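Long-range contacts in staphylococcal superantigen-like 1 (Staphylococcus aureus, PDB 4O1N), which probably acts as a secreted virulence protease that cleaves host collagens and cytokines, and pairs an OB-fold domain with a beta-grasp domain: residues E24-K28 with Y162-K167; H29-P34 with I87-D92. All blocks are in the same frame, centred on the assembly; numbering follows the deposited sequence.

How the interactions relate
Near its N terminus the chain forms helix 24-31, and both contacts start from it. In interaction 1 the first turn, 24-28, meets loop 162-167, which follows helix 144-159 of the beta-grasp domain. This closes a loop of 133 residues that takes in the OB-fold strands. In interaction 2 the end of the helix and the residues after it, 29-34, meet loop 87-92, between strands 83-87 and 98-106. That closes a shorter loop of 52 residues, which lies wholly within the first. The centres of the two contacts are about 15 Å apart. One short helix therefore touches a loop of each domain.

Interaction 1 of 2, residues E24-K28 with Y162-K167; sequences ESELK and YSNGLK
Y162 packs its ring against L27, and its CB against E24. From CB outward, the tyrosine first meets E24: its CB is 3.8 Å from CG of that residue. The ring then lies across the flank of helix 24-31. Y162 CD2 lies 4.2 Å from the backbone N of K28, at an oblique approach. L27 covers one ring face. L27 CB stands 3.9 Å from the Y162 ring centroid and only 3° off the normal, a CH-pi contact. L27 CD1 adds an apolar touch, 3.7 Å from Y162 CE1. With CG of Y162 anti to its own carbonyl carbon (chi1 -74°), the ring is directed to the helix. The hydroxyl at the tip points away from the helix and is hydrogen-bonded to L185 O and R152 NH1. These bonds hold the ring at its far end.

E24 extends in the opposite direction, toward the turn at S163-G165. The placing of its carboxylate there is doubtful, because OE2 clashes with G165. K167 NZ lies near the helix start, 4.1 Å from the backbone N of E24. This is domain-interface packing in the two-domain superantigen-like fold: the N-terminal helix rests on a loop of the beta-grasp domain.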
ATOM      1  N   GLU A  24      -8.224  18.660  -0.774  1.00 50.06           N
ATOM      2  CA  GLU A  24      -6.753  18.684  -0.820  1.00 50.11           C
ATOM      3  C   GLU A  24      -6.090  18.456   0.548  1.00 53.35           C
ATOM      4  O   GLU A  24      -5.215  17.592   0.692  1.00 56.31           O
ATOM      5  CB  GLU A  24      -6.278  20.012  -1.426  1.00 49.11           C
ATOM      6  CG  GLU A  24      -4.793  20.112  -1.732  1.00 48.32           C
ATOM      7  CD  GLU A  24      -4.349  21.532  -2.093  1.00 49.42           C
ATOM      8  OE1 GLU A  24      -5.132  22.472  -1.857  1.00 51.12           O
ATOM      9  OE2 GLU A  24      -3.221  21.715  -2.616  1.00 46.51           O
ATOM     10  N   SER A  25      -6.479  19.237   1.550  1.00 53.96           N
ATOM     11  CA  SER A  25      -5.831  19.157   2.871  1.00 52.70           C
ATOM     12  C   SER A  25      -6.113  17.825   3.611  1.00 49.44           C
ATOM     13  O   SER A  25      -5.313  17.355   4.427  1.00 45.28           O
ATOM     14  CB  SER A  25      -6.308  20.325   3.725  1.00 54.93           C
ATOM     15  OG  SER A  25      -7.699  20.223   3.965  1.00 56.08           O
ATOM     16  N   GLU A  26      -7.271  17.242   3.327  1.00 47.90           N
ATOM     17  CA  GLU A  26      -7.677  15.964   3.907  1.00 47.18           C
ATOM     18  C   GLU A  26      -6.861  14.820   3.310  1.00 44.74           C
ATOM     19  O   GLU A  26      -6.443  13.898   4.012  1.00 44.54           O
ATOM     20  CB  GLU A  26      -9.186  15.731   3.695  1.00 50.11           C
ATOM     21  CG  GLU A  26     -10.063  16.784   4.391  1.00 53.83           C
ATOM     22  CD  GLU A  26     -11.415  16.976   3.726  1.00 57.63           C
ATOM     23  OE1 GLU A  26     -12.194  16.007   3.596  1.00 64.20           O
ATOM     24  OE2 GLU A  26     -11.701  18.110   3.326  1.00 58.41           O
ATOM     25  N   LEU A  27      -6.609  14.907   2.011  1.00 43.32           N
ATOM     26  CA  LEU A  27      -5.800  13.925   1.326  1.00 39.33           C
ATOM     27  C   LEU A  27      -4.368  13.946   1.850  1.00 37.35           C
ATOM     28  O   LEU A  27      -3.777  12.885   2.089  1.00 36.24           O
ATOM     29  CB  LEU A  27      -5.839  14.167  -0.175  1.00 39.16           C
ATOM     30  CG  LEU A  27      -7.132  13.802  -0.896  1.00 38.69           C
ATOM     31  CD1 LEU A  27      -7.133  14.457  -2.257  1.00 40.03           C
ATOM     32  CD2 LEU A  27      -7.278  12.308  -1.077  1.00 39.26           C
ATOM     33  N   LYS A  28      -3.821  15.135   2.071  1.00 36.21           N
ATOM     34  CA  LYS A  28      -2.503  15.229   2.652  1.00 38.18           C
ATOM     35  C   LYS A  28      -2.489  14.674   4.059  1.00 36.69           C
ATOM     36  O   LYS A  28      -1.537  14.050   4.443  1.00 37.30           O
ATOM     37  CB  LYS A  28      -1.961  16.651   2.681  1.00 43.74           C
ATOM     38  CG  LYS A  28      -0.533  16.721   3.260  1.00 50.84           C
ATOM     39  CD  LYS A  28       0.145  18.070   3.073  1.00 55.18           C
ATOM     40  CE  LYS A  28      -0.760  19.186   3.536  1.00 59.98           C
ATOM     41  NZ  LYS A  28       0.019  20.400   3.881  1.00 65.51           N
ATOM     42  N   TYR A 162       0.143  17.421  -1.963  1.00 48.36           N
ATOM     43  CA  TYR A 162      -1.082  18.032  -2.402  1.00 46.25           C
ATOM     44  C   TYR A 162      -1.004  19.473  -1.865  1.00 50.01           C
ATOM     45  O   TYR A 162      -1.750  19.852  -0.964  1.00 49.16           O
ATOM     46  CB  TYR A 162      -2.255  17.320  -1.668  1.00 43.98           C
ATOM     47  CG  TYR A 162      -2.561  15.921  -2.171  1.00 39.74           C
ATOM     48  CD1 TYR A 162      -3.451  15.742  -3.210  1.00 36.71           C
ATOM     49  CD2 TYR A 162      -1.947  14.797  -1.636  1.00 36.01           C
ATOM     50  CE1 TYR A 162      -3.748  14.503  -3.705  1.00 34.77           C
ATOM     51  CE2 TYR A 162      -2.243  13.543  -2.138  1.00 34.91           C
ATOM     52  CZ  TYR A 162      -3.157  13.411  -3.183  1.00 33.37           C
ATOM     53  OH  TYR A 162      -3.474  12.200  -3.749  1.00 29.34           O
ATOM     54  N   SER A 163      -0.058  20.258  -2.360  1.00 51.18           N
ATOM     55  CA  SER A 163       0.081  21.640  -1.932  1.00 51.91           C
ATOM     56  C   SER A 163      -0.378  22.549  -3.080  1.00 56.39           C
ATOM     57  O   SER A 163      -0.079  22.285  -4.256  1.00 50.55           O
ATOM     58  CB  SER A 163       1.536  21.959  -1.538  1.00 51.35           C
ATOM     59  OG  SER A 163       1.721  21.952  -0.131  1.00 46.48           O
ATOM     60  N   ASN A 164      -1.116  23.602  -2.718  1.00 60.97           N
ATOM     61  CA  ASN A 164      -1.560  24.668  -3.637  1.00 62.19           C
ATOM     62  C   ASN A 164      -1.743  24.430  -5.160  1.00 58.98           C
ATOM     63  O   ASN A 164      -0.836  24.758  -5.917  1.00 50.70           O
ATOM     64  CB  ASN A 164      -0.555  25.842  -3.524  1.00 68.36           C
ATOM     65  CG  ASN A 164       0.889  25.412  -3.753  1.00 70.01           C
ATOM     66  OD1 ASN A 164       1.230  24.893  -4.816  1.00 76.32           O
ATOM     67  ND2 ASN A 164       1.745  25.638  -2.763  1.00 72.37           N
ATOM     68  N   GLY A 165      -2.821  23.864  -5.690  1.00 59.48           N
ATOM     69  CA  GLY A 165      -3.523  22.741  -5.192  1.00 59.68           C
ATOM     70  C   GLY A 165      -3.596  21.731  -6.346  1.00 59.94           C
ATOM     71  O   GLY A 165      -4.683  21.315  -6.702  1.00 64.70           O
ATOM     72  N   LEU A 166      -2.486  21.483  -7.052  1.00 58.85           N
ATOM     73  CA  LEU A 166      -1.972  20.120  -7.295  1.00 58.18           C
ATOM     74  C   LEU A 166      -2.745  19.022  -6.569  1.00 54.76           C
ATOM     75  O   LEU A 166      -2.403  18.675  -5.455  1.00 50.55           O
ATOM     76  CB  LEU A 166      -0.529  20.071  -6.800  1.00 60.36           C
ATOM     77  CG  LEU A 166       0.613  20.325  -7.770  1.00 63.54           C
ATOM     78  CD1 LEU A 166       1.845  20.769  -6.996  1.00 66.61           C
ATOM     79  CD2 LEU A 166       0.915  19.067  -8.557  1.00 64.92           C
ATOM     80  N   LYS A 167      -3.770  18.470  -7.213  1.00 54.62           N
ATOM     81  CA  LYS A 167      -4.640  17.502  -6.571  1.00 53.41           C
ATOM     82  C   LYS A 167      -5.253  16.450  -7.507  1.00 52.74           C
ATOM     83  O   LYS A 167      -6.245  15.806  -7.137  1.00 57.16           O
ATOM     84  CB  LYS A 167      -5.756  18.255  -5.825  1.00 59.90           C
ATOM     85  CG  LYS A 167      -6.646  19.127  -6.710  1.00 63.07           C
ATOM     86  CD  LYS A 167      -7.457  20.145  -5.913  1.00 66.87           C
ATOM     87  CE  LYS A 167      -8.621  19.479  -5.194  1.00 72.76           C
ATOM     88  NZ  LYS A 167      -9.368  20.408  -4.297  1.00 75.44           N
TER

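Interaction 2 of 2, residues H29-P34 with I87-D92; sequences HYYNKP and ILREGD
Y30 OH donates a hydrogen bond of 2.7 Å to E90 OE2, which accepts it with its syn lone pair. K33 NZ bonds to R89 O at 2.9 Å, with a C=O...N angle of 168°. These bonds join the N-terminal helix and the residues after it to a loop of the OB-fold domain, between strands 83-87 and 98-106. K33 reaches the loop by an extended chain that bends only at its last torsion (chi4 -79°). Its ammonium then faces several oxygens. It makes a weak bond to E90 O and a long salt bridge to D92 OD1.

D92 OD1 also accepts a bond from H29 NE2, at 2.9 Å and 155°. The oxygen lies in the imidazole plane, but the N-H approaches from above the carboxylate plane, and the two planes are nearly perpendicular.

Apolar packing accompanies the polar groups. L88 CD2 approaches the Y30 ring obliquely, 3.8 Å from CZ. The same methyl lies 3.8 Å from K33 CD, so L88 sits against both side chains. M194 and K188 also touch Y30. L88 O is held by S100 OG on strand 98-106. At the P34 end a water joins the backbones: it donates to P34 O at 2.6 Å and accepts from R89 N at 3.2 Å.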
ATOM      1  N   HIS A  29      -3.523  14.926   4.842  1.00 38.51           N
ATOM      2  CA  HIS A  29      -3.602  14.363   6.196  1.00 40.22           C
ATOM      3  C   HIS A  29      -3.508  12.852   6.126  1.00 37.79           C
ATOM      4  O   HIS A  29      -2.641  12.231   6.774  1.00 39.27           O
ATOM      5  CB  HIS A  29      -4.919  14.761   6.878  1.00 41.75           C
ATOM      6  CG  HIS A  29      -5.051  14.282   8.295  1.00 41.88           C
ATOM      7  ND1 HIS A  29      -4.199  14.686   9.308  1.00 43.21           N
ATOM      8  CD2 HIS A  29      -5.967  13.474   8.876  1.00 41.60           C
ATOM      9  CE1 HIS A  29      -4.573  14.128  10.446  1.00 42.71           C
ATOM     10  NE2 HIS A  29      -5.642  13.388  10.213  1.00 44.29           N
ATOM     11  N   TYR A  30      -4.393  12.283   5.317  1.00 33.22           N
ATOM     12  CA  TYR A  30      -4.479  10.854   5.215  1.00 32.54           C
ATOM     13  C   TYR A  30      -3.129  10.253   4.802  1.00 32.55           C
ATOM     14  O   TYR A  30      -2.653   9.309   5.428  1.00 31.04           O
ATOM     15  CB  TYR A  30      -5.568  10.455   4.241  1.00 31.10           C
ATOM     16  CG  TYR A  30      -5.768   8.977   4.172  1.00 31.48           C
ATOM     17  CD1 TYR A  30      -6.614   8.332   5.059  1.00 31.86           C
ATOM     18  CD2 TYR A  30      -5.106   8.206   3.230  1.00 31.41           C
ATOM     19  CE1 TYR A  30      -6.802   6.960   5.018  1.00 31.09           C
ATOM     20  CE2 TYR A  30      -5.293   6.819   3.182  1.00 31.26           C
ATOM     21  CZ  TYR A  30      -6.145   6.210   4.080  1.00 30.00           C
ATOM     22  OH  TYR A  30      -6.339   4.864   4.033  1.00 29.07           O
ATOM     23  N   TYR A  31      -2.512  10.812   3.767  1.00 32.75           N
ATOM     24  CA  TYR A  31      -1.291  10.220   3.235  1.00 31.90           C
ATOM     25  C   TYR A  31      -0.026  10.622   3.979  1.00 31.23           C
ATOM     26  O   TYR A  31       1.050  10.194   3.583  1.00 31.00           O
ATOM     27  CB  TYR A  31      -1.182  10.468   1.719  1.00 32.13           C
ATOM     28  CG  TYR A  31      -2.084   9.518   0.956  1.00 33.20           C
ATOM     29  CD1 TYR A  31      -1.750   8.188   0.817  1.00 34.08           C
ATOM     30  CD2 TYR A  31      -3.305   9.935   0.446  1.00 32.73           C
ATOM     31  CE1 TYR A  31      -2.584   7.316   0.143  1.00 35.09           C
ATOM     32  CE2 TYR A  31      -4.141   9.076  -0.216  1.00 32.87           C
ATOM     33  CZ  TYR A  31      -3.782   7.765  -0.366  1.00 34.49           C
ATOM     34  OH  TYR A  31      -4.621   6.888  -1.020  1.00 36.20           O
ATOM     35  N   ASN A  32      -0.160  11.434   5.043  1.00 33.54           N
ATOM     36  CA  ASN A  32       0.920  11.664   6.042  1.00 34.81           C
ATOM     37  C   ASN A  32       0.728  10.882   7.382  1.00 31.45           C
ATOM     38  O   ASN A  32       1.494  11.018   8.334  1.00 26.55           O
ATOM     39  CB  ASN A  32       1.133  13.159   6.299  1.00 40.47           C
ATOM     40  CG  ASN A  32       1.993  13.824   5.208  1.00 48.85           C
ATOM     41  OD1 ASN A  32       3.161  14.169   5.435  1.00 56.57           O
ATOM     42  ND2 ASN A  32       1.427  13.975   4.006  1.00 50.30           N
ATOM     43  N   LYS A  33      -0.269  10.016   7.447  1.00 28.76           N
ATOM     44  CA  LYS A  33      -0.364   9.182   8.606  1.00 28.42           C
ATOM     45  C   LYS A  33       0.837   8.223   8.696  1.00 28.51           C
ATOM     46  O   LYS A  33       1.302   7.681   7.692  1.00 26.82           O
ATOM     47  CB  LYS A  33      -1.653   8.386   8.591  1.00 28.33           C
ATOM     48  CG  LYS A  33      -2.930   9.183   8.757  1.00 28.48           C
ATOM     49  CD  LYS A  33      -4.116   8.271   8.449  1.00 29.55           C
ATOM     50  CE  LYS A  33      -5.476   8.904   8.724  1.00 29.48           C
ATOM     51  NZ  LYS A  33      -5.837   8.882  10.166  1.00 29.62           N
ATOM     52  N   PRO A  34       1.332   7.992   9.915  1.00 29.38           N
ATOM     53  CA  PRO A  34       2.413   7.042  10.097  1.00 28.75           C
ATOM     54  C   PRO A  34       1.985   5.621   9.804  1.00 28.13           C
ATOM     55  O   PRO A  34       0.803   5.308   9.843  1.00 28.20           O
ATOM     56  CB  PRO A  34       2.782   7.190  11.580  1.00 29.36           C
ATOM     57  CG  PRO A  34       1.602   7.791  12.219  1.00 30.35           C
ATOM     58  CD  PRO A  34       0.914   8.619  11.182  1.00 30.04           C
ATOM     59  N   ILE A  87       0.204  -1.244   7.822  1.00 24.85           N
ATOM     60  CA  ILE A  87      -0.905  -0.853   8.682  1.00 25.36           C
ATOM     61  C   ILE A  87      -0.982   0.660   8.807  1.00 24.35           C
ATOM     62  O   ILE A  87       0.001   1.322   9.117  1.00 24.42           O
ATOM     63  CB  ILE A  87      -0.714  -1.436  10.103  1.00 26.40           C
ATOM     64  CG1 ILE A  87      -1.052  -2.922  10.124  1.00 25.96           C
ATOM     65  CG2 ILE A  87      -1.620  -0.763  11.130  1.00 27.72           C
ATOM     66  CD1 ILE A  87      -0.521  -3.629  11.351  1.00 24.29           C
ATOM     67  N   LEU A  88      -2.168   1.185   8.587  1.00 23.85           N
ATOM     68  CA  LEU A  88      -2.404   2.607   8.633  1.00 25.11           C
ATOM     69  C   LEU A  88      -3.714   2.799   9.378  1.00 25.59           C
ATOM     70  O   LEU A  88      -4.677   2.080   9.112  1.00 28.19           O
ATOM     71  CB  LEU A  88      -2.448   3.146   7.198  1.00 25.02           C
ATOM     72  CG  LEU A  88      -2.910   4.593   7.046  1.00 26.95           C
ATOM     73  CD1 LEU A  88      -2.365   5.187   5.749  1.00 29.51           C
ATOM     74  CD2 LEU A  88      -4.419   4.736   7.071  1.00 26.31           C
ATOM     75  N   ARG A  89      -3.765   3.732  10.318  1.00 25.88           N
ATOM     76  CA  ARG A  89      -4.957   3.868  11.165  1.00 27.73           C
ATOM     77  C   ARG A  89      -6.013   4.737  10.477  1.00 30.08           C
ATOM     78  O   ARG A  89      -5.827   5.958  10.269  1.00 28.38           O
ATOM     79  CB  ARG A  89      -4.655   4.529  12.502  1.00 28.53           C
ATOM     80  CG  ARG A  89      -3.342   4.223  13.209  1.00 27.80           C
ATOM     81  CD  ARG A  89      -3.171   5.222  14.325  1.00 27.40           C
ATOM     82  NE  ARG A  89      -3.272   4.524  15.559  1.00 29.55           N
ATOM     83  CZ  ARG A  89      -4.150   4.686  16.545  1.00 29.82           C
ATOM     84  NH1 ARG A  89      -5.061   5.639  16.617  1.00 28.52           N
ATOM     85  NH2 ARG A  89      -4.023   3.849  17.544  1.00 32.45           N
ATOM     86  N   GLU A  90      -7.144   4.146  10.153  1.00 31.93           N
ATOM     87  CA  GLU A  90      -8.135   4.896   9.360  1.00 33.56           C
ATOM     88  C   GLU A  90      -8.591   6.236   9.947  1.00 35.01           C
ATOM     89  O   GLU A  90      -8.599   7.257   9.230  1.00 40.50           O
ATOM     90  CB  GLU A  90      -9.345   4.034   9.022  1.00 32.40           C
ATOM     91  CG  GLU A  90      -9.075   3.093   7.855  1.00 32.45           C
ATOM     92  CD  GLU A  90      -8.701   3.818   6.565  1.00 32.86           C
ATOM     93  OE1 GLU A  90      -9.428   4.720   6.142  1.00 33.97           O
ATOM     94  OE2 GLU A  90      -7.682   3.483   5.947  1.00 31.53           O
ATOM     95  N   GLY A  91      -8.946   6.284  11.223  1.00 34.28           N
ATOM     96  CA  GLY A  91      -9.506   7.551  11.757  1.00 33.10           C
ATOM     97  C   GLY A  91      -8.528   8.401  12.538  1.00 31.98           C
ATOM     98  O   GLY A  91      -7.350   8.078  12.640  1.00 29.81           O
ATOM     99  N   ASP A  92      -9.041   9.479  13.121  1.00 34.61           N
ATOM    100  CA  ASP A  92      -8.247  10.360  13.981  1.00 35.95           C
ATOM    101  C   ASP A  92      -8.353  10.023  15.452  1.00 32.49           C
ATOM    102  O   ASP A  92      -7.641  10.639  16.258  1.00 30.42           O
ATOM    103  CB  ASP A  92      -8.662  11.830  13.803  1.00 39.80           C
ATOM    104  CG  ASP A  92      -8.388  12.373  12.391  1.00 43.29           C
ATOM    105  OD1 ASP A  92      -7.661  11.727  11.577  1.00 40.95           O
ATOM    106  OD2 ASP A  92      -8.901  13.490  12.124  1.00 43.74           O
TER
HETATM  107  O   HOH W   1      -1.368   5.653  11.198  1.00 26.17           O